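Local structure of tyrosine aminotransferase (Leishmania infantum, 4IX8) at residues I244-D249 and V272-L277; D162-C167 and A213-N218; E138-T143 and W293-D298. The protein probably transfers the amino group of L-tyrosine to 2-oxoglutarate with the help of pyridoxal 5'-phosphate, as expected of its aminotransferase family. One frame throughout, in Å; residues are numbered along the deposited sequence.

Contact 1. Residues I244-D249 and V272-L277; sequences IPLISD and VPRLIL
The backbones of Leu246 and Ser248 bond to Pro273, Leu275 and Leu277 through a ladder of four hydrogen bonds, the regular pattern of two parallel strands. Leu246 N gives to Pro273 O at 3.0 Å, and Leu246 O takes Leu275 N at 2.8 Å; the ladder then steps on through Ser248 N to Leu275 O and Leu277 N to Ser248 O. On one face, CG2 of Ile247 meets CD1 of Leu277 at 4.0 Å, the two chains lying askew; this methyl is placed there by the chi1 of -56°, which sets CG2 anti to the backbone N. On the other, CG of Arg274 passes by CB of Leu246 at 4.1 Å. Beyond that point the arginine bends at chi2 and chi3 and turns away, and its NE donates to Val272 O at 2.9 Å, the oxygen lying at the edge of the guanidinium and in its plane. NH1 binds Val265 O. Asp249, at the strand end, is positioned by Tyr174 OH on OD2 and the amide of Ile251 on OD1, and OD2 lies close to N1 of the cofactor-bearing residue at position 282, as the aspartate facing the pyridine nitrogen does in other fold-type I pyridoxal phosphate enzymes. Helix 145-157 covers Ile247, Leu275 and Leu277, helix 229-242 covers Leu246, and strand 211-217 continues the sheet beside strand 246-249.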
loop_
_atom_site.group_PDB
_atom_site.type_symbol
_atom_site.label_atom_id
_atom_site.label_comp_id
_atom_site.label_asym_id
_atom_site.label_seq_id
_atom_site.Cartn_x
_atom_site.Cartn_y
_atom_site.Cartn_z
ATOM N N ILE A 244 17.254 17.720 -13.968
ATOM C CA ILE A 244 16.240 16.781 -13.545
ATOM C C ILE A 244 16.512 16.413 -12.105
ATOM O O ILE A 244 17.677 16.355 -11.703
ATOM C CB ILE A 244 16.252 15.530 -14.415
ATOM C CG1 ILE A 244 17.678 14.972 -14.516
ATOM C CG2 ILE A 244 15.716 15.858 -15.816
ATOM C CD1 ILE A 244 17.770 13.668 -15.307
ATOM N N PRO A 245 15.453 16.136 -11.328
ATOM C CA PRO A 245 15.575 15.724 -9.929
ATOM C C PRO A 245 16.164 14.328 -9.792
ATOM O O PRO A 245 16.060 13.531 -10.717
ATOM C CB PRO A 245 14.137 15.737 -9.431
ATOM C CG PRO A 245 13.337 15.474 -10.663
ATOM C CD PRO A 245 14.053 16.229 -11.745
ATOM N N LEU A 246 16.790 14.071 -8.653
ATOM C CA LEU A 246 17.415 12.807 -8.368
ATOM C C LEU A 246 16.637 12.043 -7.327
ATOM O O LEU A 246 16.432 12.546 -6.210
ATOM C CB LEU A 246 18.844 13.053 -7.886
ATOM C CG LEU A 246 19.685 11.853 -7.442
ATOM C CD1 LEU A 246 19.845 10.844 -8.559
ATOM C CD2 LEU A 246 21.098 12.308 -6.965
ATOM N N ILE A 247 16.213 10.825 -7.678
ATOM C CA ILE A 247 15.527 9.935 -6.743
ATOM C C ILE A 247 16.502 8.823 -6.339
ATOM O O ILE A 247 17.021 8.131 -7.193
ATOM C CB ILE A 247 14.269 9.302 -7.365
ATOM C CG1 ILE A 247 13.323 10.393 -7.867
ATOM C CG2 ILE A 247 13.598 8.367 -6.385
ATOM C CD1 ILE A 247 12.156 9.878 -8.649
ATOM N N SER A 248 16.737 8.663 -5.045
ATOM C CA SER A 248 17.743 7.746 -4.550
ATOM C C SER A 248 17.139 6.795 -3.570
ATOM O O SER A 248 16.703 7.209 -2.492
ATOM C CB SER A 248 18.864 8.514 -3.883
ATOM O OG SER A 248 19.890 7.661 -3.455
ATOM N N ASP A 249 17.123 5.517 -3.937
ATOM C CA ASP A 249 16.618 4.459 -3.066
ATOM C C ASP A 249 17.725 4.010 -2.112
ATOM O O ASP A 249 18.608 3.264 -2.491
ATOM C CB ASP A 249 16.111 3.299 -3.896
ATOM C CG ASP A 249 15.329 2.291 -3.079
ATOM O OD1 ASP A 249 15.633 2.141 -1.866
ATOM O OD2 ASP A 249 14.444 1.625 -3.672
ATOM N N VAL A 272 20.464 20.836 -6.291
ATOM C CA VAL A 272 19.765 19.804 -7.041
ATOM C C VAL A 272 18.703 19.189 -6.147
ATOM O O VAL A 272 18.994 18.818 -5.020
ATOM C CB VAL A 272 20.708 18.732 -7.515
ATOM C CG1 VAL A 272 19.940 17.570 -8.160
ATOM C CG2 VAL A 272 21.679 19.337 -8.482
ATOM N N PRO A 273 17.449 19.162 -6.597
ATOM C CA PRO A 273 16.431 18.538 -5.744
ATOM C C PRO A 273 16.626 17.011 -5.665
ATOM O O PRO A 273 16.785 16.396 -6.702
ATOM C CB PRO A 273 15.120 18.856 -6.462
ATOM C CG PRO A 273 15.459 19.802 -7.545
ATOM C CD PRO A 273 16.882 19.610 -7.877
ATOM N N ARG A 274 16.556 16.431 -4.480
ATOM C CA ARG A 274 16.756 14.999 -4.277
ATOM C C ARG A 274 15.626 14.414 -3.470
ATOM O O ARG A 274 15.278 14.957 -2.431
ATOM C CB ARG A 274 18.053 14.747 -3.532
ATOM C CG ARG A 274 19.282 14.971 -4.339
ATOM C CD ARG A 274 20.397 15.535 -3.493
ATOM N NE ARG A 274 20.165 16.939 -3.136
ATOM C CZ ARG A 274 20.630 17.523 -2.027
ATOM N NH1 ARG A 274 21.331 16.838 -1.131
ATOM N NH2 ARG A 274 20.382 18.792 -1.798
ATOM N N LEU A 275 15.101 13.273 -3.897
ATOM C CA LEU A 275 14.089 12.562 -3.101
ATOM C C LEU A 275 14.670 11.207 -2.647
ATOM O O LEU A 275 14.965 10.320 -3.443
ATOM C CB LEU A 275 12.802 12.367 -3.900
ATOM C CG LEU A 275 11.609 11.770 -3.166
ATOM C CD1 LEU A 275 10.997 12.783 -2.231
ATOM C CD2 LEU A 275 10.563 11.164 -4.138
ATOM N N ILE A 276 14.851 11.072 -1.354
ATOM C CA ILE A 276 15.453 9.892 -0.765
ATOM C C ILE A 276 14.362 8.963 -0.294
ATOM O O ILE A 276 13.476 9.391 0.425
ATOM C CB ILE A 276 16.326 10.275 0.390
ATOM C CG1 ILE A 276 17.419 11.207 -0.107
ATOM C CG2 ILE A 276 16.919 9.055 1.039
ATOM C CD1 ILE A 276 18.267 11.743 0.948
ATOM N N LEU A 277 14.434 7.699 -0.703
ATOM C CA LEU A 277 13.490 6.658 -0.268
ATOM C C LEU A 277 14.251 5.760 0.689
ATOM O O LEU A 277 15.388 5.406 0.422
ATOM C CB LEU A 277 12.947 5.860 -1.455
ATOM C CG LEU A 277 12.557 6.732 -2.664
ATOM C CD1 LEU A 277 11.940 5.904 -3.760
ATOM C CD2 LEU A 277 11.583 7.834 -2.235
#

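Contact 2. Residues D162-C167 and A213-N218; sequences DNILVC and AFVIIN
Leu165 and Phe214 form the close-packed part of this pair of parallel strands. CB of Leu165 comes to 3.6 Å from CD2 of Phe214, approaching the ring obliquely, and CD1 of the leucine follows along the same side chain to CE2. Two backbone bonds fix the pairing: Leu165 N to Ala213 O at 3.0 Å and, shorter and nearly straight along the acceptor's carbonyl, Val215 N to Leu165 O at 2.7 Å. On the other face Ile164 reaches across with both branches, CG2 to CB of Ala213 at 3.7 Å and CD1 to CG2 of Val215 at 4.0 Å. Its chi1 of 53° tucks CG1 between backbone N and carbonyl carbon, which leaves CG2 beside the N and facing the alanine. Farther along, the strands part. Cys167 N stands 3.8 Å from Val215 O, and the sulfur SG merely touches CG1 of Ile217 at 4.1 Å. Val215 O is taken instead by the hydroxyl of Tyr188, whose ring stacks on Phe214. The looser end is still buried, with Tyr174 of helix 173-181 against Val166, Val215 and Ile217. Neighbouring parallel strands with helices packed on the sheet are typical of the large domain of fold-type I pyridoxal phosphate enzymes.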
loop_
_atom_site.group_PDB
_atom_site.type_symbol
_atom_site.label_atom_id
_atom_site.label_comp_id
_atom_site.label_asym_id
_atom_site.label_seq_id
_atom_site.Cartn_x
_atom_site.Cartn_y
_atom_site.Cartn_z
ATOM N N ASP A 162 5.812 10.528 -20.413
ATOM C CA ASP A 162 7.092 10.954 -19.859
ATOM C C ASP A 162 8.027 9.757 -19.757
ATOM O O ASP A 162 7.583 8.596 -19.848
ATOM C CB ASP A 162 6.904 11.563 -18.481
ATOM C CG ASP A 162 6.299 12.960 -18.544
ATOM O OD1 ASP A 162 6.380 13.564 -19.627
ATOM O OD2 ASP A 162 5.804 13.477 -17.504
ATOM N N ASN A 163 9.304 10.038 -19.541
ATOM C CA ASN A 163 10.258 8.985 -19.217
ATOM C C ASN A 163 11.142 9.335 -18.019
ATOM O O ASN A 163 11.279 10.496 -17.691
ATOM C CB ASN A 163 11.106 8.681 -20.444
ATOM C CG ASN A 163 12.026 9.853 -20.849
ATOM O OD1 ASN A 163 13.144 9.997 -20.320
ATOM N ND2 ASN A 163 11.599 10.633 -21.864
ATOM N N ILE A 164 11.684 8.317 -17.341
ATOM C CA ILE A 164 12.722 8.506 -16.318
ATOM C C ILE A 164 13.912 7.605 -16.603
ATOM O O ILE A 164 13.766 6.578 -17.265
ATOM C CB ILE A 164 12.231 8.219 -14.895
ATOM C CG1 ILE A 164 11.591 6.840 -14.808
ATOM C CG2 ILE A 164 11.220 9.257 -14.457
ATOM C CD1 ILE A 164 11.321 6.442 -13.372
ATOM N N LEU A 165 15.091 8.022 -16.139
ATOM C CA LEU A 165 16.310 7.264 -16.306
ATOM C C LEU A 165 16.469 6.415 -15.079
ATOM O O LEU A 165 16.541 6.945 -13.981
ATOM C CB LEU A 165 17.538 8.167 -16.516
ATOM C CG LEU A 165 17.482 9.073 -17.758
ATOM C CD1 LEU A 165 18.808 9.757 -17.999
ATOM C CD2 LEU A 165 17.142 8.320 -18.959
ATOM N N VAL A 166 16.496 5.097 -15.282
ATOM C CA VAL A 166 16.601 4.100 -14.196
ATOM C C VAL A 166 17.767 3.141 -14.461
ATOM O O VAL A 166 17.981 2.723 -15.606
ATOM C CB VAL A 166 15.357 3.269 -14.061
ATOM C CG1 VAL A 166 15.475 2.318 -12.865
ATOM C CG2 VAL A 166 14.124 4.182 -13.929
ATOM N N CYS A 167 18.549 2.823 -13.432
ATOM C CA CYS A 167 19.645 1.876 -13.598
ATOM C C CYS A 167 19.113 0.506 -14.005
ATOM O O CYS A 167 18.003 0.130 -13.647
ATOM C CB CYS A 167 20.471 1.778 -12.321
ATOM S SG CYS A 167 19.386 1.408 -10.959
ATOM N N ALA A 213 13.196 12.468 -14.391
ATOM C CA ALA A 213 13.940 12.106 -13.199
ATOM C C ALA A 213 15.077 11.153 -13.537
ATOM O O ALA A 213 15.107 10.551 -14.599
ATOM C CB ALA A 213 12.998 11.470 -12.155
ATOM N N PHE A 214 16.030 11.077 -12.621
ATOM C CA PHE A 214 17.126 10.125 -12.654
ATOM C C PHE A 214 17.022 9.298 -11.380
ATOM O O PHE A 214 17.062 9.857 -10.298
ATOM C CB PHE A 214 18.450 10.845 -12.698
ATOM C CG PHE A 214 19.606 9.983 -13.075
ATOM C CD1 PHE A 214 20.373 9.376 -12.106
ATOM C CD2 PHE A 214 19.965 9.825 -14.392
ATOM C CE1 PHE A 214 21.466 8.577 -12.452
ATOM C CE2 PHE A 214 21.049 9.051 -14.739
ATOM C CZ PHE A 214 21.805 8.428 -13.764
ATOM N N VAL A 215 16.856 7.988 -11.508
ATOM C CA VAL A 215 16.727 7.121 -10.356
ATOM C C VAL A 215 18.028 6.364 -10.095
ATOM O O VAL A 215 18.580 5.769 -11.023
ATOM C CB VAL A 215 15.629 6.079 -10.529
ATOM C CG1 VAL A 215 15.610 5.168 -9.323
ATOM C CG2 VAL A 215 14.258 6.728 -10.732
ATOM N N ILE A 216 18.514 6.393 -8.845
ATOM C CA ILE A 216 19.580 5.499 -8.445
ATOM C C ILE A 216 19.132 4.647 -7.278
ATOM O O ILE A 216 18.182 4.998 -6.555
ATOM C CB ILE A 216 20.884 6.224 -8.066
ATOM C CG1 ILE A 216 20.696 7.095 -6.852
ATOM C CG2 ILE A 216 21.440 7.003 -9.266
ATOM C CD1 ILE A 216 21.985 7.703 -6.354
ATOM N N ILE A 217 19.767 3.480 -7.163
ATOM C CA ILE A 217 19.611 2.601 -6.031
ATOM C C ILE A 217 20.968 2.411 -5.375
ATOM O O ILE A 217 21.862 1.830 -5.955
ATOM C CB ILE A 217 19.015 1.234 -6.430
ATOM C CG1 ILE A 217 17.711 1.406 -7.240
ATOM C CG2 ILE A 217 18.738 0.445 -5.170
ATOM C CD1 ILE A 217 17.115 0.115 -7.764
ATOM N N ASN A 218 21.109 2.892 -4.158
ATOM C CA ASN A 218 22.393 2.881 -3.504
ATOM C C ASN A 218 22.271 2.817 -1.981
ATOM O O ASN A 218 21.800 3.747 -1.380
ATOM C CB ASN A 218 23.178 4.116 -3.876
ATOM C CG ASN A 218 24.540 4.127 -3.204
ATOM O OD1 ASN A 218 25.343 3.231 -3.414
ATOM N ND2 ASN A 218 24.779 5.110 -2.366
#

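Contact 3. Residues E138-T143 and W293-D298; sequences ENVIIT and WSILID
Val140 and Ile295 stand side by side on one face of an antiparallel pair, CG2 of the valine against CG1 of the isoleucine at 4.1 Å. Next to them, CD1 of Ile142 crosses aslant to CB of Trp293 at 4.1 Å, so the small end of the isoleucine fits against the root of the tryptophan. The indole itself leads off to helix 112-122, where it packs on Val118; its chi1 of 56° goes with a ring leading away from the partner strand. On the face of Ile141 and Ser294 a small hydroxyl meets the branched root of an isoleucine: CB of Ile141 lies 3.7 Å from OG of Ser294, and water 1 sits beside them, bonded to Ser294 OG and donating to Asn139 O.

Three backbone bonds set the spacing: Ile141 and Ser294 exchange both their N-H and C=O groups, with Ile141 N to Ser294 O at 2.8 Å, and Leu296 N gives to Asn139 O at 2.9 Å. Asn139 O thus accepts from both an amide and a water. At this end CB of Asn139 presses close to Leu296 O, at 3.1 Å, and the amide ND2 reaches that same oxygen through water 2, a bridge instead of a direct bond. At the far end Thr143 OG1 turns to Gly145 O, at the start of helix 145-157. Strand 140-143 forms the edge of the mixed sheet within the chain, and a strand running antiparallel to its neighbours within a mostly parallel sheet, as 292-297 does, is characteristic of the large domain of fold-type I aminotransferases.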
loop_
_atom_site.group_PDB
_atom_site.type_symbol
_atom_site.label_atom_id
_atom_site.label_comp_id
_atom_site.label_asym_id
_atom_site.label_seq_id
_atom_site.Cartn_x
_atom_site.Cartn_y
_atom_site.Cartn_z
ATOM N N GLU A 138 8.995 18.687 7.604
ATOM C CA GLU A 138 7.951 19.117 6.681
ATOM C C GLU A 138 8.065 18.396 5.345
ATOM O O GLU A 138 7.051 18.182 4.690
ATOM C CB GLU A 138 8.006 20.640 6.437
ATOM C CG GLU A 138 7.550 21.520 7.622
ATOM C CD GLU A 138 8.656 21.909 8.593
ATOM O OE1 GLU A 138 9.744 21.301 8.537
ATOM O OE2 GLU A 138 8.416 22.833 9.427
ATOM N N ASN A 139 9.273 17.948 4.993
ATOM C CA ASN A 139 9.560 17.316 3.682
ATOM C C ASN A 139 9.695 15.806 3.733
ATOM O O ASN A 139 10.173 15.182 2.770
ATOM C CB ASN A 139 10.862 17.882 3.107
ATOM C CG ASN A 139 10.759 19.361 2.816
ATOM O OD1 ASN A 139 9.715 19.839 2.405
ATOM N ND2 ASN A 139 11.815 20.097 3.089
ATOM N N VAL A 140 9.251 15.236 4.848
ATOM C CA VAL A 140 9.177 13.797 5.025
ATOM C C VAL A 140 7.749 13.309 4.828
ATOM O O VAL A 140 6.819 13.858 5.407
ATOM C CB VAL A 140 9.621 13.351 6.470
ATOM C CG1 VAL A 140 9.467 11.837 6.637
ATOM C CG2 VAL A 140 11.037 13.758 6.756
ATOM N N ILE A 141 7.604 12.205 4.102
ATOM C CA ILE A 141 6.315 11.566 3.946
ATOM C C ILE A 141 6.435 10.110 4.359
ATOM O O ILE A 141 7.341 9.405 3.916
ATOM C CB ILE A 141 5.780 11.667 2.493
ATOM C CG1 ILE A 141 5.604 13.128 2.098
ATOM C CG2 ILE A 141 4.438 10.968 2.387
ATOM C CD1 ILE A 141 5.225 13.352 0.671
ATOM N N ILE A 142 5.520 9.675 5.234
ATOM C CA ILE A 142 5.488 8.300 5.648
ATOM C C ILE A 142 4.618 7.546 4.632
ATOM O O ILE A 142 3.542 7.998 4.261
ATOM C CB ILE A 142 4.941 8.140 7.069
ATOM C CG1 ILE A 142 5.712 9.032 8.044
ATOM C CG2 ILE A 142 5.024 6.673 7.519
ATOM C CD1 ILE A 142 7.222 8.816 8.034
ATOM N N THR A 143 5.135 6.413 4.165
ATOM C CA THR A 143 4.553 5.659 3.059
ATOM C C THR A 143 4.335 4.197 3.428
ATOM O O THR A 143 4.958 3.692 4.367
ATOM C CB THR A 143 5.462 5.706 1.805
ATOM O OG1 THR A 143 6.768 5.150 2.117
ATOM C CG2 THR A 143 5.633 7.126 1.300
ATOM N N TRP A 293 9.448 5.580 3.939
ATOM C CA TRP A 293 9.305 7.005 3.830
ATOM C C TRP A 293 10.028 7.589 2.647
ATOM O O TRP A 293 10.868 6.928 2.055
ATOM C CB TRP A 293 9.841 7.664 5.085
ATOM C CG TRP A 293 11.307 7.318 5.461
ATOM C CD1 TRP A 293 12.448 7.774 4.859
ATOM C CD2 TRP A 293 11.749 6.500 6.566
ATOM N NE1 TRP A 293 13.565 7.258 5.493
ATOM C CE2 TRP A 293 13.163 6.493 6.550
ATOM C CE3 TRP A 293 11.091 5.776 7.550
ATOM C CZ2 TRP A 293 13.924 5.762 7.464
ATOM C CZ3 TRP A 293 11.869 5.052 8.483
ATOM C CH2 TRP A 293 13.255 5.058 8.426
ATOM N N SER A 294 9.721 8.850 2.342
ATOM C CA SER A 294 10.446 9.621 1.358
ATOM C C SER A 294 10.810 10.954 2.019
ATOM O O SER A 294 10.034 11.501 2.803
ATOM C CB SER A 294 9.616 9.835 0.063
ATOM O OG SER A 294 8.548 10.750 0.297
ATOM N N ILE A 295 11.996 11.457 1.690
ATOM C CA ILE A 295 12.501 12.735 2.199
ATOM C C ILE A 295 12.943 13.614 1.046
ATOM O O ILE A 295 13.902 13.275 0.352
ATOM C CB ILE A 295 13.717 12.559 3.101
ATOM C CG1 ILE A 295 13.432 11.535 4.199
ATOM C CG2 ILE A 295 14.156 13.898 3.703
ATOM C CD1 ILE A 295 14.639 11.164 5.015
ATOM N N LEU A 296 12.295 14.773 0.887
ATOM C CA LEU A 296 12.664 15.711 -0.168
ATOM C C LEU A 296 13.650 16.734 0.376
ATOM O O LEU A 296 13.405 17.321 1.410
ATOM C CB LEU A 296 11.426 16.432 -0.717
ATOM C CG LEU A 296 11.725 17.461 -1.835
ATOM C CD1 LEU A 296 12.181 16.791 -3.073
ATOM C CD2 LEU A 296 10.513 18.280 -2.119
ATOM N N ILE A 297 14.770 16.912 -0.312
ATOM C CA ILE A 297 15.765 17.924 0.028
ATOM C C ILE A 297 15.908 18.845 -1.173
ATOM O O ILE A 297 16.370 18.444 -2.250
ATOM C CB ILE A 297 17.111 17.309 0.391
ATOM C CG1 ILE A 297 16.931 16.249 1.496
ATOM C CG2 ILE A 297 18.085 18.384 0.881
ATOM C CD1 ILE A 297 18.174 15.404 1.768
ATOM N N ASP A 298 15.479 20.081 -0.974
ATOM C CA ASP A 298 15.253 21.041 -2.045
ATOM C C ASP A 298 15.508 22.433 -1.476
ATOM O O ASP A 298 14.583 23.125 -1.070
ATOM C CB ASP A 298 13.819 20.846 -2.543
ATOM C CG ASP A 298 13.394 21.870 -3.588
ATOM O OD1 ASP A 298 14.296 22.402 -4.306
ATOM O OD2 ASP A 298 12.158 22.104 -3.691
HETATM O O HOH W 1 9.095 13.412 0.762
HETATM O O HOH W 2 14.062 18.342 3.791
#

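All three contacts belong to one mixed sheet, and contacts 1 and 2 pair parallel strands in its interior whereas contact 3 joins an antiparallel pair at one margin. Contact 1 is the common neighbour: Ile247 O and Asp249 N pair with Ile216 of contact 2, while Arg274 O and Ile276 O receive the amides of Ile297 and Ile295 of contact 3. Contacts 2 and 3 do not touch, their nearest atoms being about 11 Å apart. Contacts 1 and 2 are wholly buried and mostly apolar across their faces; contact 3 is largely buried too, yet its partly exposed Asn139 end brings bridging waters. Contact 1 also carries Asp249, whose OD2 lies close to the cofactor's N1.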